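Local coordinates for protein EpsJ (PDB 2RET) that binds the pseudopilin EpsI and is probably a component of the pseudopilus of the type 2 secretion system, at residues D60-G65 / R91-R96. Residues are numbered along the deposited sequence; the frame is centred on the assembly and turned at random.
Sequences DSDNKG and RIKDER
Asp62 reaches across to three consecutive residues of 91-96, using both its carboxylate and its backbone. OD1 takes the ammonium of Lys93 nearly along its C-O axis, NZ to OD1 being 2.6 Å, in a salt bridge where the two side chains cross at about a right angle. OD2 accepts a hydrogen bond from the backbone N of Asp94 at 2.7 Å on its syn side, 31° out of the carboxylate plane. The same OD2 receives a hydrogen bond from a water that in turn accepts from Glu95 N; these donors to OD2 probably ease its repulsion with the Asp94 carboxylate nearby. Asp62 N, meanwhile, gives a nearly straight bond to Ile92 O (2.8 Å). Asp60 extends the salt-bridge network only loosely, its OD1 standing 3.8 Å from Lys93 NZ.

One residue back, Ser61 ties the loop to the strand. With its hydroxyl anti to the backbone N (chi1 -173°), OG accepts hydrogen bonds from Ile92 N at 3.0 Å and from Asn63 N of its own turn, and donates to Lys64 O from above the carbonyl plane. Three bonds thus grip this buried oxygen. Beside it, CB of Ser61 rests 3.5 Å from CB of Arg91, whose guanidinium swings off to Glu98 and the carbonyl of Leu59. On the other flank the side chain of Asn63 packs obliquely against CB and CG1 of Ile92, which also packs on Leu97 and Val122.

Ser61 and Asn63 form an ST turn leading into strand 64-74, and the Asp62 carboxylate fastens it to the turn leaving strand 79-93, at the open end of the antiparallel beta hairpin of strands 64-74 and 79-93 in the pseudopilin sheet.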
loop_
_atom_site.group_PDB
_atom_site.type_symbol
_atom_site.label_atom_id
_atom_site.label_comp_id
_atom_site.label_asym_id
_atom_site.label_seq_id
_atom_site.Cartn_x
_atom_site.Cartn_y
_atom_site.Cartn_z
ATOM N N ASP B 60 0.236 -11.487 35.279
ATOM C CA ASP B 60 0.808 -11.524 36.621
ATOM C C ASP B 60 1.257 -10.142 37.119
ATOM O O ASP B 60 2.031 -10.047 38.050
ATOM C CB ASP B 60 1.984 -12.522 36.663
ATOM C CG ASP B 60 2.423 -12.872 38.071
ATOM O OD1 ASP B 60 1.595 -12.772 39.002
ATOM O OD2 ASP B 60 3.608 -13.243 38.252
ATOM N N SER B 61 0.731 -9.071 36.532
ATOM C CA SER B 61 0.984 -7.739 37.024
ATOM C C SER B 61 0.577 -7.608 38.498
ATOM O O SER B 61 -0.352 -8.282 38.922
ATOM C CB SER B 61 0.221 -6.714 36.171
ATOM O OG SER B 61 0.591 -5.413 36.537
ATOM N N ASP B 62 1.312 -6.786 39.272
ATOM C CA ASP B 62 0.929 -6.392 40.659
ATOM C C ASP B 62 -0.237 -5.396 40.619
ATOM O O ASP B 62 -0.903 -5.196 41.621
ATOM C CB ASP B 62 2.053 -5.677 41.431
ATOM C CG ASP B 62 3.309 -6.522 41.634
ATOM O OD1 ASP B 62 3.278 -7.747 41.482
ATOM O OD2 ASP B 62 4.360 -5.922 41.944
ATOM N N ASN B 63 -0.454 -4.714 39.489
ATOM C CA ASN B 63 -1.730 -4.032 39.291
ATOM C C ASN B 63 -2.267 -4.286 37.891
ATOM O O ASN B 63 -2.542 -5.434 37.543
ATOM C CB ASN B 63 -1.690 -2.545 39.721
ATOM C CG ASN B 63 -0.441 -1.797 39.225
ATOM O OD1 ASN B 63 0.618 -1.843 39.890
ATOM N ND2 ASN B 63 -0.567 -1.065 38.072
ATOM N N LYS B 64 -2.437 -3.249 37.085
ATOM C CA LYS B 64 -3.021 -3.436 35.761
ATOM C C LYS B 64 -2.030 -4.020 34.821
ATOM O O LYS B 64 -0.829 -3.795 34.973
ATOM C CB LYS B 64 -3.529 -2.122 35.199
ATOM C CG LYS B 64 -4.858 -1.757 35.771
ATOM C CD LYS B 64 -5.949 -2.693 35.258
ATOM C CE LYS B 64 -7.309 -2.111 35.550
ATOM N NZ LYS B 64 -7.304 -1.383 36.828
ATOM N N GLY B 65 -2.539 -4.800 33.877
ATOM C CA GLY B 65 -1.763 -5.184 32.696
ATOM C C GLY B 65 -2.498 -5.041 31.386
ATOM O O GLY B 65 -3.707 -5.083 31.356
ATOM N N ARG B 91 3.244 -4.726 32.153
ATOM C CA ARG B 91 2.770 -4.995 33.505
ATOM C C ARG B 91 3.694 -4.338 34.502
ATOM O O ARG B 91 4.810 -3.922 34.138
ATOM C CB ARG B 91 2.763 -6.499 33.744
ATOM C CG ARG B 91 4.120 -7.091 33.636
ATOM C CD ARG B 91 4.145 -8.504 34.001
ATOM N NE ARG B 91 5.516 -8.947 34.213
ATOM C CZ ARG B 91 5.954 -10.172 33.932
ATOM N NH1 ARG B 91 5.138 -11.090 33.422
ATOM N NH2 ARG B 91 7.220 -10.489 34.156
ATOM N N ILE B 92 3.257 -4.266 35.755
ATOM C CA ILE B 92 4.113 -3.821 36.850
ATOM C C ILE B 92 4.506 -5.030 37.698
ATOM O O ILE B 92 3.658 -5.825 38.096
ATOM C CB ILE B 92 3.438 -2.740 37.762
ATOM C CG1 ILE B 92 2.943 -1.537 36.937
ATOM C CG2 ILE B 92 4.396 -2.281 38.925
ATOM C CD1 ILE B 92 4.030 -0.676 36.360
ATOM N N LYS B 93 5.798 -5.162 37.959
ATOM C CA LYS B 93 6.305 -6.120 38.928
ATOM C C LYS B 93 7.247 -5.428 39.877
ATOM O O LYS B 93 8.296 -4.961 39.464
ATOM C CB LYS B 93 7.021 -7.257 38.241
ATOM C CG LYS B 93 6.096 -8.372 37.882
ATOM C CD LYS B 93 5.782 -9.188 39.111
ATOM C CE LYS B 93 4.326 -9.521 39.146
ATOM N NZ LYS B 93 3.887 -10.096 40.447
ATOM N N ASP B 94 6.836 -5.350 41.140
ATOM C CA ASP B 94 7.602 -4.739 42.194
ATOM C C ASP B 94 8.091 -3.353 41.819
ATOM O O ASP B 94 9.284 -3.061 41.830
ATOM C CB ASP B 94 8.707 -5.684 42.630
ATOM C CG ASP B 94 8.155 -6.888 43.423
ATOM O OD1 ASP B 94 7.491 -6.685 44.481
ATOM O OD2 ASP B 94 8.384 -8.029 42.976
ATOM N N GLU B 95 7.105 -2.522 41.467
ATOM C CA GLU B 95 7.300 -1.147 41.038
ATOM C C GLU B 95 8.247 -1.002 39.839
ATOM O O GLU B 95 8.912 0.012 39.680
ATOM C CB GLU B 95 7.718 -0.299 42.247
ATOM C CG GLU B 95 6.555 -0.148 43.222
ATOM C CD GLU B 95 6.887 0.649 44.476
ATOM O OE1 GLU B 95 8.099 0.800 44.809
ATOM O OE2 GLU B 95 5.915 1.104 45.138
ATOM N N ARG B 96 8.301 -2.038 39.014
ATOM C CA ARG B 96 8.971 -1.994 37.731
ATOM C C ARG B 96 7.944 -2.156 36.602
ATOM O O ARG B 96 7.152 -3.102 36.607
ATOM C CB ARG B 96 9.952 -3.155 37.577
ATOM C CG ARG B 96 11.330 -2.948 38.082
ATOM C CD ARG B 96 12.210 -4.119 37.568
ATOM N NE ARG B 96 11.529 -5.423 37.701
ATOM C CZ ARG B 96 11.592 -6.220 38.777
ATOM N NH1 ARG B 96 12.332 -5.902 39.836
ATOM N NH2 ARG B 96 10.923 -7.361 38.794
HETATM O O HOH W 1 4.635 -3.514 42.357
#